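Local coordinates for protein aspartokinase 1, chloroplastic (Arabidopsis thaliana, PDB 2CDQ) that catalyses the ATP-dependent phosphorylation of L-aspartate to 4-phospho-L-aspartate, the first step in making lysine, threonine, methionine and isoleucine in plants, at residues Cys29-Gly34 with Glu248-Lys253; Val60-Ala65 with Leu235-Ile240; Trp252-Gly257 with Lys309-Pro314; Pro305-Asn310 with Gly318-Lys323. One frame throughout, in Å; residues are numbered along the deposited sequence.

Interaction 1: residues Cys29-Gly34 with Glu248-Lys253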
loop_
_atom_site.group_PDB
_atom_site.type_symbol
_atom_site.label_atom_id
_atom_site.label_comp_id
_atom_site.label_asym_id
_atom_site.label_seq_id
_atom_site.Cartn_x
_atom_site.Cartn_y
_atom_site.Cartn_z
ATOM N N CYS A 29 26.178 -24.321 -22.028
ATOM C CA CYS A 29 25.705 -23.389 -21.000
ATOM C C CYS A 29 26.307 -21.994 -21.158
ATOM O O CYS A 29 27.287 -21.799 -21.883
ATOM C CB CYS A 29 26.034 -23.919 -19.603
ATOM S SG CYS A 29 27.801 -24.153 -19.354
ATOM N N VAL A 30 25.706 -21.033 -20.462
ATOM C CA VAL A 30 26.209 -19.663 -20.398
ATOM C C VAL A 30 26.669 -19.329 -18.973
ATOM O O VAL A 30 25.968 -19.613 -17.999
ATOM C CB VAL A 30 25.166 -18.635 -20.926
ATOM C CG1 VAL A 30 23.763 -18.968 -20.436
ATOM C CG2 VAL A 30 25.551 -17.222 -20.541
ATOM N N MET A 31 27.865 -18.755 -18.864
ATOM C CA MET A 31 28.420 -18.349 -17.574
ATOM C C MET A 31 28.565 -16.837 -17.528
ATOM O O MET A 31 29.187 -16.232 -18.405
ATOM C CB MET A 31 29.763 -19.031 -17.324
ATOM C CG MET A 31 29.685 -20.548 -17.371
ATOM S SD MET A 31 31.299 -21.331 -17.428
ATOM C CE MET A 31 31.538 -21.738 -15.712
ATOM N N LYS A 32 27.961 -16.235 -16.510
ATOM C CA LYS A 32 27.980 -14.792 -16.348
ATOM C C LYS A 32 28.894 -14.424 -15.197
ATOM O O LYS A 32 28.839 -15.037 -14.126
ATOM C CB LYS A 32 26.568 -14.261 -16.094
ATOM C CG LYS A 32 26.486 -12.761 -15.869
ATOM C CD LYS A 32 26.642 -12.401 -14.403
ATOM C CE LYS A 32 26.679 -10.903 -14.213
ATOM N NZ LYS A 32 26.157 -10.549 -12.870
ATOM N N PHE A 33 29.725 -13.410 -15.428
ATOM C CA PHE A 33 30.660 -12.916 -14.423
ATOM C C PHE A 33 30.511 -11.413 -14.207
ATOM O O PHE A 33 30.469 -10.632 -15.166
ATOM C CB PHE A 33 32.098 -13.275 -14.814
ATOM C CG PHE A 33 32.375 -14.748 -14.795
ATOM C CD1 PHE A 33 32.807 -15.373 -13.628
ATOM C CD2 PHE A 33 32.188 -15.516 -15.937
ATOM C CE1 PHE A 33 33.056 -16.743 -13.596
ATOM C CE2 PHE A 33 32.430 -16.891 -15.920
ATOM C CZ PHE A 33 32.865 -17.506 -14.744
ATOM N N GLY A 34 30.425 -11.023 -12.938
ATOM C CA GLY A 34 30.279 -9.626 -12.550
ATOM C C GLY A 34 31.584 -8.855 -12.568
ATOM O O GLY A 34 32.634 -9.392 -12.923
ATOM N N GLU A 248 21.240 -24.984 -18.535
ATOM C CA GLU A 248 21.153 -24.022 -17.422
ATOM C C GLU A 248 21.899 -22.707 -17.674
ATOM O O GLU A 248 22.804 -22.637 -18.508
ATOM C CB GLU A 248 21.604 -24.649 -16.088
ATOM C CG GLU A 248 23.102 -24.887 -15.943
ATOM C CD GLU A 248 23.508 -25.298 -14.529
ATOM O OE1 GLU A 248 22.647 -25.740 -13.739
ATOM O OE2 GLU A 248 24.707 -25.179 -14.207
ATOM N N ILE A 249 21.493 -21.670 -16.943
ATOM C CA ILE A 249 22.190 -20.385 -16.928
ATOM C C ILE A 249 22.876 -20.231 -15.575
ATOM O O ILE A 249 22.236 -20.362 -14.534
ATOM C CB ILE A 249 21.223 -19.202 -17.191
ATOM C CG1 ILE A 249 20.536 -19.371 -18.550
ATOM C CG2 ILE A 249 21.964 -17.865 -17.141
ATOM C CD1 ILE A 249 19.095 -18.904 -18.580
ATOM N N GLN A 250 24.183 -19.980 -15.603
ATOM C CA GLN A 250 24.989 -19.883 -14.389
ATOM C C GLN A 250 25.366 -18.444 -14.093
ATOM O O GLN A 250 25.840 -17.731 -14.971
ATOM C CB GLN A 250 26.265 -20.712 -14.531
ATOM C CG GLN A 250 26.061 -22.221 -14.481
ATOM C CD GLN A 250 27.366 -23.004 -14.579
ATOM O OE1 GLN A 250 28.464 -22.428 -14.568
ATOM N NE2 GLN A 250 27.249 -24.328 -14.675
ATOM N N VAL A 251 25.154 -18.022 -12.853
ATOM C CA VAL A 251 25.568 -16.693 -12.403
ATOM C C VAL A 251 26.632 -16.866 -11.323
ATOM O O VAL A 251 26.397 -17.523 -10.308
ATOM C CB VAL A 251 24.358 -15.860 -11.894
ATOM C CG1 VAL A 251 24.803 -14.659 -11.075
ATOM C CG2 VAL A 251 23.496 -15.409 -13.063
ATOM N N TRP A 252 27.806 -16.287 -11.554
ATOM C CA TRP A 252 28.937 -16.470 -10.645
ATOM C C TRP A 252 29.098 -15.371 -9.582
ATOM O O TRP A 252 28.936 -14.179 -9.861
ATOM C CB TRP A 252 30.226 -16.681 -11.441
ATOM C CG TRP A 252 30.251 -18.015 -12.144
ATOM C CD1 TRP A 252 29.723 -18.310 -13.371
ATOM C CD2 TRP A 252 30.817 -19.235 -11.650
ATOM N NE1 TRP A 252 29.928 -19.635 -13.670
ATOM C CE2 TRP A 252 30.596 -20.225 -12.630
ATOM C CE3 TRP A 252 31.489 -19.587 -10.474
ATOM C CZ2 TRP A 252 31.024 -21.544 -12.468
ATOM C CZ3 TRP A 252 31.914 -20.899 -10.316
ATOM C CH2 TRP A 252 31.680 -21.860 -11.307
ATOM N N LYS A 253 29.398 -15.809 -8.360
ATOM C CA LYS A 253 29.625 -14.935 -7.209
ATOM C C LYS A 253 30.831 -15.419 -6.391
ATOM O O LYS A 253 31.431 -16.444 -6.718
ATOM C CB LYS A 253 28.377 -14.883 -6.319
ATOM C CG LYS A 253 27.228 -14.039 -6.864
ATOM C CD LYS A 253 26.299 -13.582 -5.747
ATOM C CE LYS A 253 26.866 -12.369 -5.009
ATOM N NZ LYS A 253 26.086 -12.039 -3.780
HETATM O O HOH W 1 30.666 -12.684 -10.939
#

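Interaction 2: residues Val60-Ala65 with Leu235-Ile240. With LYS (lysine), chain D.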
loop_
_atom_site.group_PDB
_atom_site.type_symbol
_atom_site.label_atom_id
_atom_site.label_comp_id
_atom_site.label_asym_id
_atom_site.label_seq_id
_atom_site.Cartn_x
_atom_site.Cartn_y
_atom_site.Cartn_z
ATOM N N VAL A 60 29.340 -20.212 -23.043
ATOM C CA VAL A 60 29.295 -18.837 -23.541
ATOM C C VAL A 60 29.553 -17.928 -22.343
ATOM O O VAL A 60 28.903 -18.063 -21.309
ATOM C CB VAL A 60 27.933 -18.487 -24.202
ATOM C CG1 VAL A 60 27.770 -16.975 -24.369
ATOM C CG2 VAL A 60 27.804 -19.169 -25.555
ATOM N N ILE A 61 30.511 -17.017 -22.474
ATOM C CA ILE A 61 30.887 -16.160 -21.357
ATOM C C ILE A 61 30.286 -14.765 -21.493
ATOM O O ILE A 61 30.426 -14.108 -22.526
ATOM C CB ILE A 61 32.424 -16.094 -21.185
ATOM C CG1 ILE A 61 33.037 -17.507 -21.185
ATOM C CG2 ILE A 61 32.807 -15.305 -19.923
ATOM C CD1 ILE A 61 32.608 -18.420 -20.013
ATOM N N VAL A 62 29.594 -14.339 -20.441
ATOM C CA VAL A 62 29.021 -13.003 -20.371
ATOM C C VAL A 62 29.811 -12.208 -19.349
ATOM O O VAL A 62 29.853 -12.571 -18.168
ATOM C CB VAL A 62 27.525 -13.037 -19.961
ATOM C CG1 VAL A 62 26.966 -11.626 -19.840
ATOM C CG2 VAL A 62 26.714 -13.819 -20.971
ATOM N N LEU A 63 30.440 -11.127 -19.801
ATOM C CA LEU A 63 31.245 -10.292 -18.913
ATOM C C LEU A 63 30.654 -8.917 -18.664
ATOM O O LEU A 63 30.166 -8.258 -19.583
ATOM C CB LEU A 63 32.672 -10.126 -19.442
ATOM C CG LEU A 63 33.609 -11.326 -19.495
ATOM C CD1 LEU A 63 34.975 -10.838 -19.901
ATOM C CD2 LEU A 63 33.674 -12.046 -18.159
ATOM N N SER A 64 30.721 -8.499 -17.404
ATOM C CA SER A 64 30.500 -7.110 -17.028
ATOM C C SER A 64 31.763 -6.295 -17.325
ATOM O O SER A 64 32.744 -6.838 -17.831
ATOM C CB SER A 64 30.159 -7.027 -15.545
ATOM O OG SER A 64 28.919 -7.660 -15.282
ATOM N N ALA A 65 31.740 -5.000 -17.018
ATOM C CA ALA A 65 32.931 -4.162 -17.128
ATOM C C ALA A 65 33.873 -4.475 -15.970
ATOM O O ALA A 65 33.441 -5.028 -14.959
ATOM C CB ALA A 65 32.545 -2.706 -17.115
ATOM N N LEU A 235 20.600 -10.375 -17.308
ATOM C CA LEU A 235 19.622 -10.461 -18.394
ATOM C C LEU A 235 20.236 -10.990 -19.695
ATOM O O LEU A 235 19.644 -11.843 -20.364
ATOM C CB LEU A 235 18.956 -9.103 -18.637
ATOM C CG LEU A 235 17.845 -9.035 -19.696
ATOM C CD1 LEU A 235 16.729 -10.032 -19.406
ATOM C CD2 LEU A 235 17.288 -7.617 -19.812
ATOM N N THR A 236 21.418 -10.480 -20.036
ATOM C CA THR A 236 22.159 -10.940 -21.204
ATOM C C THR A 236 22.381 -12.439 -21.139
ATOM O O THR A 236 22.193 -13.137 -22.139
ATOM C CB THR A 236 23.506 -10.222 -21.319
ATOM O OG1 THR A 236 23.265 -8.826 -21.465
ATOM C CG2 THR A 236 24.280 -10.699 -22.525
ATOM N N ALA A 237 22.766 -12.926 -19.959
ATOM C CA ALA A 237 23.025 -14.349 -19.768
ATOM C C ALA A 237 21.770 -15.198 -19.982
ATOM O O ALA A 237 21.819 -16.197 -20.692
ATOM C CB ALA A 237 23.625 -14.606 -18.399
ATOM N N THR A 238 20.651 -14.790 -19.383
ATOM C CA THR A 238 19.388 -15.532 -19.503
ATOM C C THR A 238 18.799 -15.451 -20.911
ATOM O O THR A 238 18.244 -16.431 -21.411
ATOM C CB THR A 238 18.338 -15.051 -18.496
ATOM O OG1 THR A 238 18.142 -13.643 -18.656
ATOM C CG2 THR A 238 18.779 -15.348 -17.073
ATOM N N THR A 239 18.921 -14.281 -21.538
ATOM C CA THR A 239 18.508 -14.092 -22.925
ATOM C C THR A 239 19.213 -15.104 -23.830
ATOM O O THR A 239 18.557 -15.888 -24.514
ATOM C CB THR A 239 18.775 -12.648 -23.394
ATOM O OG1 THR A 239 18.068 -11.739 -22.541
ATOM C CG2 THR A 239 18.322 -12.438 -24.837
ATOM N N ILE A 240 20.546 -15.099 -23.808
ATOM C CA ILE A 240 21.349 -16.079 -24.546
ATOM C C ILE A 240 20.910 -17.518 -24.239
ATOM O O ILE A 240 20.820 -18.354 -25.143
ATOM C CB ILE A 240 22.860 -15.888 -24.277
ATOM C CG1 ILE A 240 23.340 -14.577 -24.900
ATOM C CG2 ILE A 240 23.669 -17.052 -24.835
ATOM C CD1 ILE A 240 24.639 -14.076 -24.322
HETATM N N LYS D . 28.840 -3.842 -16.156
HETATM C CA LYS D . 28.487 -3.280 -14.819
HETATM C C LYS D . 29.159 -4.059 -13.672
HETATM O O LYS D . 30.386 -4.188 -13.648
HETATM C CB LYS D . 26.963 -3.210 -14.654
HETATM C CG LYS D . 26.216 -4.467 -15.102
HETATM C CD LYS D . 24.764 -4.435 -14.662
HETATM C CE LYS D . 24.625 -4.619 -13.156
HETATM N NZ LYS D . 23.199 -4.565 -12.734
HETATM O OXT LYS D . 28.531 -4.581 -12.745
#

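Interaction 3: residues Trp252-Gly257 with Lys309-Pro314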
loop_
_atom_site.group_PDB
_atom_site.type_symbol
_atom_site.label_atom_id
_atom_site.label_comp_id
_atom_site.label_asym_id
_atom_site.label_seq_id
_atom_site.Cartn_x
_atom_site.Cartn_y
_atom_site.Cartn_z
ATOM N N TRP A 252 27.806 -16.287 -11.554
ATOM C CA TRP A 252 28.937 -16.470 -10.645
ATOM C C TRP A 252 29.098 -15.371 -9.582
ATOM O O TRP A 252 28.936 -14.179 -9.861
ATOM C CB TRP A 252 30.226 -16.681 -11.441
ATOM C CG TRP A 252 30.251 -18.015 -12.144
ATOM C CD1 TRP A 252 29.723 -18.310 -13.371
ATOM C CD2 TRP A 252 30.817 -19.235 -11.650
ATOM N NE1 TRP A 252 29.928 -19.635 -13.670
ATOM C CE2 TRP A 252 30.596 -20.225 -12.630
ATOM C CE3 TRP A 252 31.489 -19.587 -10.474
ATOM C CZ2 TRP A 252 31.024 -21.544 -12.468
ATOM C CZ3 TRP A 252 31.914 -20.899 -10.316
ATOM C CH2 TRP A 252 31.680 -21.860 -11.307
ATOM N N LYS A 253 29.398 -15.809 -8.360
ATOM C CA LYS A 253 29.625 -14.935 -7.209
ATOM C C LYS A 253 30.831 -15.419 -6.391
ATOM O O LYS A 253 31.431 -16.444 -6.718
ATOM C CB LYS A 253 28.377 -14.883 -6.319
ATOM C CG LYS A 253 27.228 -14.039 -6.864
ATOM C CD LYS A 253 26.299 -13.582 -5.747
ATOM C CE LYS A 253 26.866 -12.369 -5.009
ATOM N NZ LYS A 253 26.086 -12.039 -3.780
ATOM N N ASP A 254 31.173 -14.687 -5.329
ATOM C CA ASP A 254 32.311 -15.039 -4.470
ATOM C C ASP A 254 31.934 -15.811 -3.197
ATOM O O ASP A 254 32.802 -16.130 -2.375
ATOM C CB ASP A 254 33.109 -13.786 -4.110
ATOM C CG ASP A 254 33.861 -13.218 -5.298
ATOM O OD1 ASP A 254 34.291 -14.003 -6.172
ATOM O OD2 ASP A 254 34.029 -11.982 -5.355
ATOM N N VAL A 255 30.646 -16.119 -3.052
ATOM C CA VAL A 255 30.120 -16.867 -1.906
ATOM C C VAL A 255 29.285 -18.055 -2.386
ATOM O O VAL A 255 28.998 -18.169 -3.578
ATOM C CB VAL A 255 29.260 -15.972 -1.009
ATOM C CG1 VAL A 255 30.125 -14.941 -0.286
ATOM C CG2 VAL A 255 28.173 -15.296 -1.829
ATOM N N ASP A 256 28.884 -18.933 -1.469
ATOM C CA ASP A 256 28.167 -20.158 -1.848
ATOM C C ASP A 256 26.672 -19.938 -2.188
ATOM O O ASP A 256 25.771 -20.419 -1.486
ATOM C CB ASP A 256 28.360 -21.263 -0.788
ATOM C CG ASP A 256 29.822 -21.730 -0.663
ATOM O OD1 ASP A 256 30.529 -21.818 -1.688
ATOM O OD2 ASP A 256 30.261 -22.028 0.468
ATOM N N GLY A 257 26.427 -19.209 -3.276
ATOM C CA GLY A 257 25.077 -18.977 -3.789
ATOM C C GLY A 257 24.318 -17.860 -3.096
ATOM O O GLY A 257 24.866 -16.781 -2.835
ATOM N N LYS A 309 26.666 -19.759 -8.498
ATOM C CA LYS A 309 27.857 -20.518 -8.112
ATOM C C LYS A 309 28.950 -19.673 -7.465
ATOM O O LYS A 309 29.015 -18.450 -7.650
ATOM C CB LYS A 309 28.439 -21.258 -9.319
ATOM C CG LYS A 309 27.515 -22.302 -9.914
ATOM C CD LYS A 309 28.255 -23.274 -10.809
ATOM C CE LYS A 309 28.830 -24.435 -10.014
ATOM N NZ LYS A 309 29.370 -25.495 -10.912
ATOM N N ASN A 310 29.816 -20.350 -6.716
ATOM C CA ASN A 310 30.939 -19.721 -6.036
ATOM C C ASN A 310 32.241 -19.956 -6.803
ATOM O O ASN A 310 32.665 -21.096 -6.978
ATOM C CB ASN A 310 31.055 -20.281 -4.614
ATOM C CG ASN A 310 32.056 -19.525 -3.762
ATOM O OD1 ASN A 310 32.560 -18.475 -4.155
ATOM N ND2 ASN A 310 32.344 -20.058 -2.582
ATOM N N SER A 311 32.872 -18.877 -7.260
ATOM C CA SER A 311 34.115 -19.003 -8.019
ATOM C C SER A 311 35.237 -19.587 -7.165
ATOM O O SER A 311 36.173 -20.184 -7.691
ATOM C CB SER A 311 34.526 -17.686 -8.698
ATOM O OG SER A 311 34.241 -16.550 -7.901
ATOM N N TYR A 312 35.121 -19.438 -5.849
ATOM C CA TYR A 312 36.087 -20.024 -4.925
ATOM C C TYR A 312 35.718 -21.451 -4.521
ATOM O O TYR A 312 36.426 -22.083 -3.733
ATOM C CB TYR A 312 36.250 -19.145 -3.684
ATOM C CG TYR A 312 36.946 -17.840 -3.959
ATOM C CD1 TYR A 312 36.237 -16.646 -3.968
ATOM C CD2 TYR A 312 38.315 -17.795 -4.220
ATOM C CE1 TYR A 312 36.868 -15.436 -4.221
ATOM C CE2 TYR A 312 38.960 -16.588 -4.479
ATOM C CZ TYR A 312 38.229 -15.411 -4.474
ATOM O OH TYR A 312 38.848 -14.204 -4.722
ATOM N N ASN A 313 34.619 -21.959 -5.073
ATOM C CA ASN A 313 34.108 -23.281 -4.718
ATOM C C ASN A 313 33.323 -23.880 -5.893
ATOM O O ASN A 313 32.139 -24.203 -5.762
ATOM C CB ASN A 313 33.241 -23.159 -3.459
ATOM C CG ASN A 313 32.856 -24.498 -2.869
ATOM O OD1 ASN A 313 33.418 -25.534 -3.219
ATOM N ND2 ASN A 313 31.886 -24.479 -1.960
ATOM N N PRO A 314 33.992 -24.051 -7.045
ATOM C CA PRO A 314 33.282 -24.226 -8.313
ATOM C C PRO A 314 32.615 -25.587 -8.492
ATOM O O PRO A 314 31.690 -25.718 -9.291
ATOM C CB PRO A 314 34.382 -24.034 -9.354
ATOM C CG PRO A 314 35.626 -24.429 -8.670
ATOM C CD PRO A 314 35.453 -24.125 -7.214
#

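Interaction 4: residues Pro305-Asn310 with Gly318-Lys323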
loop_
_atom_site.group_PDB
_atom_site.type_symbol
_atom_site.label_atom_id
_atom_site.label_comp_id
_atom_site.label_asym_id
_atom_site.label_seq_id
_atom_site.Cartn_x
_atom_site.Cartn_y
_atom_site.Cartn_z
ATOM N N PRO A 305 16.586 -23.601 -15.713
ATOM C CA PRO A 305 17.031 -23.312 -14.345
ATOM C C PRO A 305 18.216 -22.349 -14.317
ATOM O O PRO A 305 19.080 -22.406 -15.197
ATOM C CB PRO A 305 17.450 -24.688 -13.806
ATOM C CG PRO A 305 17.670 -25.539 -15.019
ATOM C CD PRO A 305 16.702 -25.035 -16.040
ATOM N N VAL A 306 18.232 -21.457 -13.329
ATOM C CA VAL A 306 19.360 -20.545 -13.117
ATOM C C VAL A 306 20.155 -21.029 -11.905
ATOM O O VAL A 306 19.572 -21.397 -10.883
ATOM C CB VAL A 306 18.895 -19.068 -12.964
ATOM C CG1 VAL A 306 20.016 -18.178 -12.451
ATOM C CG2 VAL A 306 18.381 -18.537 -14.296
ATOM N N ARG A 307 21.479 -21.061 -12.041
ATOM C CA ARG A 307 22.357 -21.499 -10.956
ATOM C C ARG A 307 23.301 -20.390 -10.497
ATOM O O ARG A 307 23.938 -19.721 -11.318
ATOM C CB ARG A 307 23.163 -22.733 -11.369
ATOM C CG ARG A 307 23.901 -23.401 -10.211
ATOM C CD ARG A 307 24.681 -24.612 -10.682
ATOM N NE ARG A 307 23.803 -25.656 -11.203
ATOM C CZ ARG A 307 23.274 -26.624 -10.463
ATOM N NH1 ARG A 307 23.533 -26.696 -9.159
ATOM N NH2 ARG A 307 22.481 -27.523 -11.030
ATOM N N VAL A 308 23.387 -20.206 -9.183
ATOM C CA VAL A 308 24.304 -19.228 -8.616
ATOM C C VAL A 308 25.462 -19.974 -7.962
ATOM O O VAL A 308 25.264 -20.732 -7.006
ATOM C CB VAL A 308 23.600 -18.272 -7.630
ATOM C CG1 VAL A 308 24.550 -17.193 -7.167
ATOM C CG2 VAL A 308 22.386 -17.637 -8.286
ATOM N N LYS A 309 26.666 -19.759 -8.498
ATOM C CA LYS A 309 27.857 -20.518 -8.112
ATOM C C LYS A 309 28.950 -19.673 -7.465
ATOM O O LYS A 309 29.015 -18.450 -7.650
ATOM C CB LYS A 309 28.439 -21.258 -9.319
ATOM C CG LYS A 309 27.515 -22.302 -9.914
ATOM C CD LYS A 309 28.255 -23.274 -10.809
ATOM C CE LYS A 309 28.830 -24.435 -10.014
ATOM N NZ LYS A 309 29.370 -25.495 -10.912
ATOM N N ASN A 310 29.816 -20.350 -6.716
ATOM C CA ASN A 310 30.939 -19.721 -6.036
ATOM C C ASN A 310 32.241 -19.956 -6.803
ATOM O O ASN A 310 32.665 -21.096 -6.978
ATOM C CB ASN A 310 31.055 -20.281 -4.614
ATOM C CG ASN A 310 32.056 -19.525 -3.762
ATOM O OD1 ASN A 310 32.560 -18.475 -4.155
ATOM N ND2 ASN A 310 32.344 -20.058 -2.582
ATOM N N GLY A 318 25.849 -24.889 -5.028
ATOM C CA GLY A 318 25.438 -23.499 -4.882
ATOM C C GLY A 318 23.945 -23.376 -4.635
ATOM O O GLY A 318 23.423 -23.923 -3.663
ATOM N N THR A 319 23.264 -22.652 -5.521
ATOM C CA THR A 319 21.822 -22.444 -5.429
ATOM C C THR A 319 21.198 -22.604 -6.811
ATOM O O THR A 319 21.519 -21.843 -7.728
ATOM C CB THR A 319 21.498 -21.043 -4.852
ATOM O OG1 THR A 319 21.908 -20.984 -3.484
ATOM C CG2 THR A 319 20.013 -20.749 -4.918
ATOM N N ILE A 320 20.325 -23.603 -6.962
ATOM C CA ILE A 320 19.586 -23.792 -8.213
ATOM C C ILE A 320 18.221 -23.139 -8.081
ATOM O O ILE A 320 17.451 -23.467 -7.173
ATOM C CB ILE A 320 19.392 -25.291 -8.630
ATOM C CG1 ILE A 320 20.638 -26.127 -8.352
ATOM C CG2 ILE A 320 19.072 -25.411 -10.112
ATOM C CD1 ILE A 320 20.501 -27.093 -7.191
ATOM N N ILE A 321 17.932 -22.205 -8.982
ATOM C CA ILE A 321 16.615 -21.586 -9.040
ATOM C C ILE A 321 15.767 -22.288 -10.103
ATOM O O ILE A 321 16.121 -22.308 -11.287
ATOM C CB ILE A 321 16.695 -20.077 -9.318
ATOM C CG1 ILE A 321 17.707 -19.413 -8.378
ATOM C CG2 ILE A 321 15.311 -19.448 -9.174
ATOM C CD1 ILE A 321 18.221 -18.060 -8.865
ATOM N N THR A 322 14.657 -22.877 -9.657
ATOM C CA THR A 322 13.750 -23.632 -10.528
ATOM C C THR A 322 12.307 -23.153 -10.365
ATOM O O THR A 322 12.003 -22.375 -9.452
ATOM C CB THR A 322 13.829 -25.165 -10.261
ATOM O OG1 THR A 322 13.695 -25.423 -8.859
ATOM C CG2 THR A 322 15.157 -25.751 -10.754
ATOM N N LYS A 323 11.435 -23.611 -11.267
ATOM C CA LYS A 323 9.998 -23.304 -11.233
ATOM C C LYS A 323 9.389 -23.674 -9.876
ATOM O O LYS A 323 8.728 -22.850 -9.236
ATOM C CB LYS A 323 9.278 -24.061 -12.360
ATOM C CG LYS A 323 7.812 -23.684 -12.593
ATOM C CD LYS A 323 7.668 -22.590 -13.660
ATOM C CE LYS A 323 6.516 -22.883 -14.640
ATOM N NZ LYS A 323 5.158 -22.845 -14.014
#

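Interaction 1: residues Cys29-Gly34 with Glu248-Lys253
Two aromatic rings from neighbouring parallel strands, Phe33 and Trp252, lie almost flat on one another in an offset stack. The Phe33 ring and the five-membered ring of Trp252 have centroids 4.3 Å apart and planes only 11° from parallel. Phe33 CZ rides 3.5 Å from Trp252 CD1, near the rim of the indole, while Lys32 O sits in plane at the indole edge. Met31 has CG anti to the carbonyl carbon (chi1 -57°) and bends at chi3, which brings the CE methyl against the indole, with SD oblique to the ring in a Met-aromatic contact. These strands are neighbours in the central sheet of the amino acid kinase fold. Gln250 N donates to Val30 O and Trp252 N to Lys32 O, both at 3.0 Å, and Lys32 N donates to Gln250 O in between. The Gln250 amide, carried on an extended chain, donates from NE2 to Glu248 OE2 at 2.7 Å. The opposite face holds Val30 and Ile249, branched residues suited to a strand, with Val30 CG1 3.8 Å from Ile249 CG1. Lys32, which probably binds ATP, shares that face and pairs through NZ with Asp234 of helix 232-244. A water bridges Gly34 N and Trp252 O.

Interaction 2: residues Val60-Ala65 with Leu235-Ile240
Strand-on-helix packing in the alpha/beta/alpha sandwich of the amino acid kinase domain brings Val60 and Val62, on a parallel strand, against Thr236, Ala237 and Ile240 of the helix covering one face of the sheet. The helix segment runs nearly antiparallel to the strand segment, at 157°, with axes 8.8 Å apart. Val62 does most of the work, because its two methyls diverge. CG1, anti to the backbone N (chi1 178°), reaches Thr236 CG2 at 3.9 Å, and CG2 lies 3.9 Å from both Ala237 CA and Ile240 CD1. The small Ala237 lets the helix backbone come close to the valine, and Ile240 slides past Val62 in the opposite direction. Val60 CG1 meets Ile240 CG2 tip to tip at 4.1 Å. Just beyond the strand, Ser64 and Ala65 line the pocket of a bound lysine, whose N comes within 3.2 Å of Ala65 N and which is hydrogen-bonded to Glu148, a substrate-binding residue. Ser64 OG is tied to Ser233 OG near the start of the helix. The strand lies between strands 29-33 and 209-219, and Ala237 also touches Val30 and Lys32, so helix 232-244 spans two adjacent strands.

Interaction 3: residues Trp252-Gly257 with Lys309-Pro314
The indole of Trp252 carries the aliphatic chain of Lys309 over one face, opposite the face stacked on Phe33, and meets the turn beyond Lys309 along its edge. Lys309 CB stands 3.6 Å from the centroid of the six-membered ring, 11° off its normal, a CH-pi contact that suits the long methylene chain of lysine. CD follows over the ring, 3.7 Å from Trp252 CH2. A bend at chi3 (87°) then carries NZ to Pro314 O, which it meets nearly along the C=O direction at 2.8 Å. At the indole edge lie Ser311 N, in plane, and Asn310 O and Pro314 CB, close to it. A second flat group is the Asp256 carboxylate, whose OD1 accepts from Asn310 ND2 at 2.7 Å and Asn313 ND2 at 3.0 Å. The two amides come from opposite faces of its plane and are steeply turned against it, so a single oxygen clamps both ends of the type I turn Asn310-Asn313. Asp256 itself is the centre of an inverse gamma turn, and Gly257 after it takes a positive phi. On the backbone, Lys253 N donates to Lys309 O; Lys253 O then receives Ser311 N straight on at 2.9 Å and Ser311 OG from above the carbonyl plane, a second bond that serine is short enough to give. Asp254 turns to Arg43 in a salt bridge. The contact thus continues the parallel pairing of strands 248-253 and 306-310 into the loops after them, and Leu50 of helix 41-53 packs on Trp252, Ser311 and Pro314.

Interaction 4: residues Pro305-Asn310 with Gly318-Lys323
Strands 306-310 and 319-322 form an antiparallel hairpin, their segment axes 4.7 Å apart, with Val306-Ile321 and Val308-Thr319 as hydrogen-bonded pairs and Arg307-Ile320 as the non-hydrogen-bonded pair between them. Val308 N donates to Thr319 O at 2.9 Å and Thr319 N returns to Val308 O at 3.1 Å; Val306 and Ile321 exchange a like pair. On one face Arg307 leaves with CG anti to the backbone N (chi1 -169°), then bends at chi3, which lays the guanidinium with one face over Ile320. Its CZ is 3.4 Å from Ile320 CG1, while its nitrogens have polar partners: NE in a salt bridge with Glu248, NH1 bonded to Pro317 O. Arginine suits this place because its flat group can cover an aliphatic chain and still keep those partners. Pro305 CB approaches Ile320 CG2 at 4.1 Å. The opposite face is mostly apolar, with Ile321 CD1 set against Val306 CG1 at 4.0 Å; Thr319, also on it, has its hydroxyl bonded to Val272 O. At Gly318 a side chain would run into Val308 O, and phi is positive (78°), so glycine suits the place. Ile321 packs further on helix 277-287, and strands 274-276 and 248-253 flank the hairpin.

From the N terminus, strand 29-33 pairs with strand 248-253 about 214 residues later, so interaction 1 closes the longest loop. Interaction 2 is nested inside it: strand 59-63, neighbour of 29-33, receives helix 232-244, which leads directly into strand 248-253. Interaction 3 starts on the strand where interaction 1 ends, sharing Trp252 and Lys253, and closes a shorter loop at 309-314. Interaction 4 then opens on strand 306-310, sharing Lys309 and Asn310 with interaction 3, and is a simple hairpin. Together they follow adjacent strands, 59-63, 29-33, 248-253, 306-310 and 319-322, across one sheet, with helix 232-244 lying against it and touching interaction 4 where Thr238 meets Val306.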